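Local coordinates for nucleoprotein (Rift valley fever virus, PDB 3OV9) that encapsidates the viral genomic RNA, shielding it from nucleases, and assembles into ring-shaped hexamers needed to form the nucleocapsid, at residues H143-L157 / H211-L223. Residues are numbered along the deposited sequence; the frame is centred on the assembly and turned at random.
Sequences HMMHPSFAGMVDPSL and HEKRREFLKAFGL
D154 sets its CG trans to the backbone N (chi1 177°), which carries the carboxylate to helix 211-220. R215 leaves its backbone in a similar way (chi1 -158°), and a bend at chi3 turns its guanidinium back to that carboxylate. R215 NE donates to D154 OD2 at 2.8 Å, on the anti side of the carboxylate, forming a salt bridge. A weaker bond from R215 NH2 reaches the same oxygen. The other oxygen, OD1, takes both S156 OG at 2.7 Å and S156 N at 2.9 Å, from one face of the carboxylate. The bond to S156 N makes an Asx turn. L157 CD2 lies over one face of the R215 guanidinium, 3.5 Å above its plane. P155 CG comes within 3.4 Å of H211 NE2, the two side chains crossing at about a right angle.

R214 runs extended from CG to NE alongside the backbone of G151 to V153. Its NH1 gives a bond of 2.8 Å to V153 O, close to the guanidinium plane, while G151 O sits over one face. NH1 also bonds A203 O, NH2 bonds F208 O and NE bonds I209 O.

At the other end, the H143 and F221 rings form an offset stack, with centroids 4.4 Å apart and planes at 14°. The bent M152 chain brings SD obliquely to the F217 ring, a Met-aromatic contact. F149 CE1 touches L218 CD2 and L223 CD1. A Schellman motif at G222 turns the chain after helix 211-220.

The contact joins this helix to the loop before helix 159-180. R215 probably offsets the charge of D154, and the two S156 donors hold OD1 in place. The buried R214 guanidinium is gripped by backbone carbonyls of the loop, of the end of helix 189-204 and of the residues before helix 211-220, and so links all three.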
ATOM      1  N   HIS A 143      23.102  12.602 -33.910  1.00 14.92           N
ATOM      2  CA  HIS A 143      22.014  13.505 -34.296  1.00 14.25           C
ATOM      3  C   HIS A 143      20.631  13.044 -33.811  1.00 14.04           C
ATOM      4  O   HIS A 143      19.707  13.856 -33.709  1.00 13.74           O
ATOM      5  CB  HIS A 143      21.984  13.693 -35.819  1.00 14.04           C
ATOM      6  CG  HIS A 143      23.174  14.419 -36.366  1.00 13.33           C
ATOM      7  ND1 HIS A 143      24.321  13.768 -36.764  1.00 13.77           N
ATOM      8  CD2 HIS A 143      23.389  15.736 -36.594  1.00 13.58           C
ATOM      9  CE1 HIS A 143      25.196  14.654 -37.209  1.00 12.74           C
ATOM     10  NE2 HIS A 143      24.655  15.854 -37.117  1.00 13.47           N
ATOM     11  N   MET A 144      20.500  11.749 -33.519  1.00 13.68           N
ATOM     12  CA  MET A 144      19.227  11.156 -33.092  1.00 13.48           C
ATOM     13  C   MET A 144      19.021  11.187 -31.572  1.00 13.21           C
ATOM     14  O   MET A 144      17.968  10.778 -31.077  1.00 13.10           O
ATOM     15  CB  MET A 144      19.117   9.703 -33.586  1.00 13.63           C
ATOM     16  CG  MET A 144      18.950   9.532 -35.093  1.00 13.57           C
ATOM     17  SD  MET A 144      18.700   7.809 -35.573  1.00 13.51           S
ATOM     18  CE  MET A 144      18.034   8.038 -37.225  1.00 14.58           C
ATOM     19  N   MET A 145      20.018  11.677 -30.838  1.00 12.89           N
ATOM     20  CA  MET A 145      20.042  11.541 -29.380  1.00 12.78           C
ATOM     21  C   MET A 145      19.351  12.673 -28.607  1.00 12.93           C
ATOM     22  O   MET A 145      19.869  13.169 -27.605  1.00 13.14           O
ATOM     23  CB  MET A 145      21.476  11.319 -28.882  1.00 12.35           C
ATOM     24  CG  MET A 145      22.076   9.993 -29.324  1.00 12.85           C
ATOM     25  SD  MET A 145      23.752   9.724 -28.705  1.00 12.15           S
ATOM     26  CE  MET A 145      23.459   9.717 -26.936  1.00 12.58           C
ATOM     27  N   HIS A 146      18.175  13.071 -29.085  1.00 13.00           N
ATOM     28  CA  HIS A 146      17.254  13.921 -28.322  1.00 13.19           C
ATOM     29  C   HIS A 146      15.859  13.787 -28.930  1.00 13.08           C
ATOM     30  O   HIS A 146      15.743  13.565 -30.137  1.00 13.08           O
ATOM     31  CB  HIS A 146      17.708  15.385 -28.309  1.00 13.28           C
ATOM     32  CG  HIS A 146      17.089  16.190 -27.209  1.00 14.32           C
ATOM     33  ND1 HIS A 146      16.003  17.016 -27.409  1.00 14.55           N
ATOM     34  CD2 HIS A 146      17.375  16.262 -25.887  1.00 15.33           C
ATOM     35  CE1 HIS A 146      15.666  17.583 -26.266  1.00 15.28           C
ATOM     36  NE2 HIS A 146      16.480  17.140 -25.325  1.00 16.00           N
ATOM     37  N   PRO A 147      14.791  13.892 -28.106  1.00 12.99           N
ATOM     38  CA  PRO A 147      13.441  13.822 -28.683  1.00 13.06           C
ATOM     39  C   PRO A 147      13.184  14.874 -29.769  1.00 12.87           C
ATOM     40  O   PRO A 147      12.337  14.655 -30.645  1.00 13.12           O
ATOM     41  CB  PRO A 147      12.532  14.050 -27.472  1.00 13.15           C
ATOM     42  CG  PRO A 147      13.321  13.509 -26.326  1.00 13.12           C
ATOM     43  CD  PRO A 147      14.752  13.858 -26.628  1.00 13.16           C
ATOM     44  N   SER A 148      13.927  15.981 -29.719  1.00 12.50           N
ATOM     45  CA  SER A 148      13.879  17.037 -30.739  1.00 12.23           C
ATOM     46  C   SER A 148      14.065  16.509 -32.159  1.00 11.89           C
ATOM     47  O   SER A 148      13.537  17.089 -33.107  1.00 11.85           O
ATOM     48  CB  SER A 148      14.951  18.104 -30.465  1.00 12.32           C
ATOM     49  OG  SER A 148      14.757  18.719 -29.204  1.00 12.21           O
ATOM     50  N   PHE A 149      14.812  15.413 -32.302  1.00 11.40           N
ATOM     51  CA  PHE A 149      15.126  14.837 -33.615  1.00 11.04           C
ATOM     52  C   PHE A 149      13.889  14.472 -34.433  1.00 11.21           C
ATOM     53  O   PHE A 149      13.922  14.514 -35.667  1.00 11.19           O
ATOM     54  CB  PHE A 149      16.039  13.606 -33.482  1.00 10.95           C
ATOM     55  CG  PHE A 149      16.182  12.823 -34.759  1.00 10.39           C
ATOM     56  CD1 PHE A 149      17.037  13.264 -35.767  1.00 10.25           C
ATOM     57  CD2 PHE A 149      15.436  11.668 -34.969  1.00 10.24           C
ATOM     58  CE1 PHE A 149      17.155  12.551 -36.956  1.00  9.35           C
ATOM     59  CE2 PHE A 149      15.547  10.949 -36.157  1.00 10.03           C
ATOM     60  CZ  PHE A 149      16.408  11.395 -37.152  1.00  9.88           C
ATOM     61  N   ALA A 150      12.811  14.101 -33.748  1.00 11.30           N
ATOM     62  CA  ALA A 150      11.559  13.737 -34.419  1.00 11.57           C
ATOM     63  C   ALA A 150      11.080  14.803 -35.414  1.00 11.76           C
ATOM     64  O   ALA A 150      10.514  14.467 -36.457  1.00 11.69           O
ATOM     65  CB  ALA A 150      10.481  13.435 -33.395  1.00 11.74           C
ATOM     66  N   GLY A 151      11.331  16.074 -35.098  1.00 11.82           N
ATOM     67  CA  GLY A 151      10.953  17.197 -35.965  1.00 12.00           C
ATOM     68  C   GLY A 151      11.810  17.359 -37.213  1.00 12.18           C
ATOM     69  O   GLY A 151      11.578  18.263 -38.018  1.00 12.50           O
ATOM     70  N   MET A 152      12.808  16.491 -37.365  1.00 12.08           N
ATOM     71  CA  MET A 152      13.678  16.491 -38.543  1.00 12.62           C
ATOM     72  C   MET A 152      13.332  15.362 -39.508  1.00 12.73           C
ATOM     73  O   MET A 152      13.920  15.252 -40.591  1.00 13.17           O
ATOM     74  CB  MET A 152      15.151  16.380 -38.126  1.00 12.39           C
ATOM     75  CG  MET A 152      15.701  17.582 -37.379  1.00 12.88           C
ATOM     76  SD  MET A 152      16.037  18.997 -38.438  1.00 13.68           S
ATOM     77  CE  MET A 152      14.511  19.927 -38.272  1.00 14.84           C
ATOM     78  N   VAL A 153      12.374  14.528 -39.115  1.00 13.06           N
ATOM     79  CA  VAL A 153      12.014  13.346 -39.891  1.00 13.58           C
ATOM     80  C   VAL A 153      11.001  13.721 -40.975  1.00 13.96           C
ATOM     81  O   VAL A 153      10.002  14.382 -40.696  1.00 14.01           O
ATOM     82  CB  VAL A 153      11.464  12.209 -38.982  1.00 13.42           C
ATOM     83  CG1 VAL A 153      11.130  10.975 -39.799  1.00 13.68           C
ATOM     84  CG2 VAL A 153      12.476  11.854 -37.898  1.00 13.79           C
ATOM     85  N   ASP A 154      11.296  13.310 -42.206  1.00 14.44           N
ATOM     86  CA  ASP A 154      10.416  13.515 -43.357  1.00 14.97           C
ATOM     87  C   ASP A 154       9.450  12.333 -43.488  1.00 15.19           C
ATOM     88  O   ASP A 154       9.866  11.237 -43.868  1.00 15.27           O
ATOM     89  CB  ASP A 154      11.264  13.672 -44.627  1.00 14.98           C
ATOM     90  CG  ASP A 154      10.427  13.811 -45.898  1.00 15.38           C
ATOM     91  OD1 ASP A 154       9.184  13.894 -45.814  1.00 16.60           O
ATOM     92  OD2 ASP A 154      11.029  13.834 -46.992  1.00 16.73           O
ATOM     93  N   PRO A 155       8.150  12.553 -43.190  1.00 15.65           N
ATOM     94  CA  PRO A 155       7.162  11.466 -43.218  1.00 16.16           C
ATOM     95  C   PRO A 155       6.814  10.977 -44.627  1.00 16.72           C
ATOM     96  O   PRO A 155       6.072  10.000 -44.770  1.00 16.97           O
ATOM     97  CB  PRO A 155       5.932  12.093 -42.553  1.00 15.91           C
ATOM     98  CG  PRO A 155       6.059  13.544 -42.831  1.00 16.03           C
ATOM     99  CD  PRO A 155       7.536  13.838 -42.805  1.00 15.60           C
ATOM    100  N   SER A 156       7.342  11.650 -45.647  1.00 17.44           N
ATOM    101  CA  SER A 156       7.121  11.256 -47.039  1.00 18.08           C
ATOM    102  C   SER A 156       8.202  10.304 -47.569  1.00 18.53           C
ATOM    103  O   SER A 156       8.141   9.869 -48.722  1.00 18.54           O
ATOM    104  CB  SER A 156       6.991  12.490 -47.944  1.00 18.09           C
ATOM    105  OG  SER A 156       8.248  13.085 -48.206  1.00 18.25           O
ATOM    106  N   LEU A 157       9.188   9.986 -46.729  1.00 19.11           N
ATOM    107  CA  LEU A 157      10.181   8.959 -47.051  1.00 19.75           C
ATOM    108  C   LEU A 157       9.503   7.613 -47.322  1.00 20.24           C
ATOM    109  O   LEU A 157       8.464   7.319 -46.722  1.00 20.26           O
ATOM    110  CB  LEU A 157      11.189   8.807 -45.906  1.00 19.62           C
ATOM    111  CG  LEU A 157      12.339   9.817 -45.820  1.00 19.97           C
ATOM    112  CD1 LEU A 157      12.986   9.763 -44.445  1.00 19.92           C
ATOM    113  CD2 LEU A 157      13.374   9.578 -46.909  1.00 19.87           C
ATOM    114  N   HIS A 211       8.567  18.981 -45.684  1.00 16.26           N
ATOM    115  CA  HIS A 211       9.086  17.627 -45.889  1.00 16.27           C
ATOM    116  C   HIS A 211      10.456  17.657 -46.561  1.00 16.27           C
ATOM    117  O   HIS A 211      11.362  16.920 -46.177  1.00 15.76           O
ATOM    118  CB  HIS A 211       8.118  16.784 -46.726  1.00 16.45           C
ATOM    119  CG  HIS A 211       6.808  16.514 -46.053  1.00 16.88           C
ATOM    120  ND1 HIS A 211       5.714  16.018 -46.730  1.00 17.94           N
ATOM    121  CD2 HIS A 211       6.410  16.682 -44.771  1.00 18.15           C
ATOM    122  CE1 HIS A 211       4.703  15.883 -45.891  1.00 18.43           C
ATOM    123  NE2 HIS A 211       5.098  16.282 -44.695  1.00 18.18           N
ATOM    124  N   GLU A 212      10.594  18.534 -47.552  1.00 16.45           N
ATOM    125  CA  GLU A 212      11.822  18.663 -48.327  1.00 16.65           C
ATOM    126  C   GLU A 212      12.991  19.206 -47.499  1.00 16.70           C
ATOM    127  O   GLU A 212      14.110  18.700 -47.609  1.00 17.00           O
ATOM    128  CB  GLU A 212      11.583  19.537 -49.564  1.00 16.70           C
ATOM    129  CG  GLU A 212      10.661  18.902 -50.617  1.00 17.09           C
ATOM    130  CD  GLU A 212       9.167  19.140 -50.370  1.00 16.94           C
ATOM    131  OE1 GLU A 212       8.358  18.652 -51.191  1.00 17.32           O
ATOM    132  OE2 GLU A 212       8.794  19.810 -49.381  1.00 16.12           O
ATOM    133  N   LYS A 213      12.732  20.222 -46.677  1.00 16.90           N
ATOM    134  CA  LYS A 213      13.765  20.777 -45.795  1.00 17.04           C
ATOM    135  C   LYS A 213      14.158  19.780 -44.702  1.00 16.75           C
ATOM    136  O   LYS A 213      15.329  19.707 -44.320  1.00 16.44           O
ATOM    137  CB  LYS A 213      13.323  22.105 -45.170  1.00 17.31           C
ATOM    138  CG  LYS A 213      13.346  23.308 -46.115  1.00 19.12           C
ATOM    139  CD  LYS A 213      12.972  24.609 -45.391  1.00 22.00           C
ATOM    140  CE  LYS A 213      11.471  24.710 -45.098  1.00 23.79           C
ATOM    141  NZ  LYS A 213      11.107  26.007 -44.461  1.00 25.54           N
ATOM    142  N   ARG A 214      13.181  19.020 -44.208  1.00 16.54           N
ATOM    143  CA  ARG A 214      13.454  17.955 -43.236  1.00 16.43           C
ATOM    144  C   ARG A 214      14.396  16.908 -43.826  1.00 16.52           C
ATOM    145  O   ARG A 214      15.399  16.550 -43.203  1.00 16.37           O
ATOM    146  CB  ARG A 214      12.158  17.296 -42.751  1.00 16.37           C
ATOM    147  CG  ARG A 214      11.390  18.091 -41.710  1.00 15.85           C
ATOM    148  CD  ARG A 214       9.992  17.529 -41.546  1.00 15.70           C
ATOM    149  NE  ARG A 214       9.199  18.273 -40.574  1.00 15.21           N
ATOM    150  CZ  ARG A 214       8.699  17.759 -39.452  1.00 14.12           C
ATOM    151  NH1 ARG A 214       8.905  16.484 -39.142  1.00 13.14           N
ATOM    152  NH2 ARG A 214       7.988  18.525 -38.638  1.00 13.51           N
ATOM    153  N   ARG A 215      14.091  16.430 -45.034  1.00 16.42           N
ATOM    154  CA  ARG A 215      14.962  15.455 -45.693  1.00 16.68           C
ATOM    155  C   ARG A 215      16.355  16.026 -45.967  1.00 16.68           C
ATOM    156  O   ARG A 215      17.348  15.291 -45.901  1.00 16.77           O
ATOM    157  CB  ARG A 215      14.339  14.902 -46.978  1.00 16.81           C
ATOM    158  CG  ARG A 215      14.934  13.548 -47.381  1.00 17.19           C
ATOM    159  CD  ARG A 215      14.374  13.025 -48.690  1.00 17.80           C
ATOM    160  NE  ARG A 215      12.964  12.664 -48.580  1.00 18.68           N
ATOM    161  CZ  ARG A 215      12.306  11.925 -49.471  1.00 19.39           C
ATOM    162  NH1 ARG A 215      12.929  11.450 -50.543  1.00 19.73           N
ATOM    163  NH2 ARG A 215      11.024  11.652 -49.281  1.00 19.14           N
ATOM    164  N   GLU A 216      16.418  17.326 -46.267  1.00 16.78           N
ATOM    165  CA  GLU A 216      17.693  18.007 -46.480  0.50 16.84           C
ATOM    166  C   GLU A 216      18.562  17.966 -45.225  1.00 16.71           C
ATOM    167  O   GLU A 216      19.780  17.781 -45.316  1.00 16.48           O
ATOM    168  CB  GLU A 216      17.482  19.453 -46.933  0.50 17.32           C
ATOM    169  CG  GLU A 216      17.258  19.612 -48.427  0.50 18.14           C
ATOM    170  CD  GLU A 216      17.500  21.032 -48.900  0.50 19.44           C
ATOM    171  OE1 GLU A 216      17.732  21.913 -48.046  0.50 19.94           O
ATOM    172  OE2 GLU A 216      17.465  21.265 -50.126  0.50 20.76           O
ATOM    173  N   PHE A 217      17.937  18.130 -44.061  1.00 16.30           N
ATOM    174  CA  PHE A 217      18.656  18.029 -42.790  1.00 16.08           C
ATOM    175  C   PHE A 217      19.148  16.603 -42.572  1.00 15.92           C
ATOM    176  O   PHE A 217      20.303  16.396 -42.198  1.00 15.70           O
ATOM    177  CB  PHE A 217      17.785  18.479 -41.612  1.00 15.95           C
ATOM    178  CG  PHE A 217      17.689  19.974 -41.450  1.00 16.35           C
ATOM    179  CD1 PHE A 217      18.829  20.747 -41.248  1.00 17.23           C
ATOM    180  CD2 PHE A 217      16.449  20.606 -41.466  1.00 17.18           C
ATOM    181  CE1 PHE A 217      18.738  22.128 -41.084  1.00 17.68           C
ATOM    182  CE2 PHE A 217      16.346  21.984 -41.304  1.00 17.07           C
ATOM    183  CZ  PHE A 217      17.495  22.748 -41.113  1.00 17.67           C
ATOM    184  N   LEU A 218      18.276  15.626 -42.824  1.00 15.77           N
ATOM    185  CA  LEU A 218      18.636  14.208 -42.697  1.00 15.91           C
ATOM    186  C   LEU A 218      19.836  13.848 -43.570  1.00 16.07           C
ATOM    187  O   LEU A 218      20.718  13.096 -43.149  1.00 15.76           O
ATOM    188  CB  LEU A 218      17.448  13.295 -43.024  1.00 15.73           C
ATOM    189  CG  LEU A 218      16.242  13.281 -42.076  1.00 15.52           C
ATOM    190  CD1 LEU A 218      15.203  12.282 -42.556  1.00 15.59           C
ATOM    191  CD2 LEU A 218      16.660  12.965 -40.634  1.00 14.82           C
ATOM    192  N   LYS A 219      19.859  14.397 -44.784  1.00 16.36           N
ATOM    193  CA  LYS A 219      20.965  14.198 -45.712  1.00 16.99           C
ATOM    194  C   LYS A 219      22.235  14.877 -45.200  1.00 16.85           C
ATOM    195  O   LYS A 219      23.313  14.270 -45.199  1.00 17.20           O
ATOM    196  CB  LYS A 219      20.598  14.726 -47.103  1.00 17.18           C
ATOM    197  CG  LYS A 219      21.468  14.172 -48.217  1.00 19.44           C
ATOM    198  CD  LYS A 219      21.454  15.070 -49.447  1.00 22.11           C
ATOM    199  CE  LYS A 219      22.259  14.460 -50.589  1.00 23.67           C
ATOM    200  NZ  LYS A 219      23.664  14.147 -50.199  1.00 25.54           N
ATOM    201  N   ALA A 220      22.098  16.127 -44.760  1.00 16.85           N
ATOM    202  CA  ALA A 220      23.217  16.890 -44.205  1.00 16.83           C
ATOM    203  C   ALA A 220      23.801  16.222 -42.964  1.00 16.84           C
ATOM    204  O   ALA A 220      25.016  16.260 -42.760  1.00 17.06           O
ATOM    205  CB  ALA A 220      22.800  18.320 -43.894  1.00 16.71           C
ATOM    206  N   PHE A 221      22.938  15.610 -42.151  1.00 16.80           N
ATOM    207  CA  PHE A 221      23.370  14.906 -40.935  1.00 16.69           C
ATOM    208  C   PHE A 221      24.010  13.549 -41.239  1.00 16.99           C
ATOM    209  O   PHE A 221      24.511  12.882 -40.332  1.00 16.99           O
ATOM    210  CB  PHE A 221      22.201  14.692 -39.954  1.00 16.48           C
ATOM    211  CG  PHE A 221      21.563  15.962 -39.439  1.00 16.13           C
ATOM    212  CD1 PHE A 221      22.170  17.208 -39.601  1.00 15.84           C
ATOM    213  CD2 PHE A 221      20.356  15.896 -38.746  1.00 15.97           C
ATOM    214  CE1 PHE A 221      21.565  18.367 -39.109  1.00 15.57           C
ATOM    215  CE2 PHE A 221      19.746  17.049 -38.247  1.00 15.17           C
ATOM    216  CZ  PHE A 221      20.354  18.285 -38.429  1.00 15.01           C
ATOM    217  N   GLY A 222      23.978  13.135 -42.506  1.00 17.10           N
ATOM    218  CA  GLY A 222      24.538  11.851 -42.926  1.00 17.12           C
ATOM    219  C   GLY A 222      23.693  10.644 -42.559  1.00 17.31           C
ATOM    220  O   GLY A 222      24.191   9.517 -42.525  1.00 17.53           O
ATOM    221  N   LEU A 223      22.409  10.878 -42.294  1.00 17.37           N
ATOM    222  CA  LEU A 223      21.491   9.822 -41.872  1.00 17.65           C
ATOM    223  C   LEU A 223      20.826   9.113 -43.049  1.00 18.09           C
ATOM    224  O   LEU A 223      20.419   7.956 -42.934  1.00 17.87           O
ATOM    225  CB  LEU A 223      20.435  10.388 -40.919  1.00 17.36           C
ATOM    226  CG  LEU A 223      20.975  10.989 -39.621  1.00 16.97           C
ATOM    227  CD1 LEU A 223      19.905  11.786 -38.903  1.00 16.38           C
ATOM    228  CD2 LEU A 223      21.522   9.892 -38.719  1.00 16.63           C
TER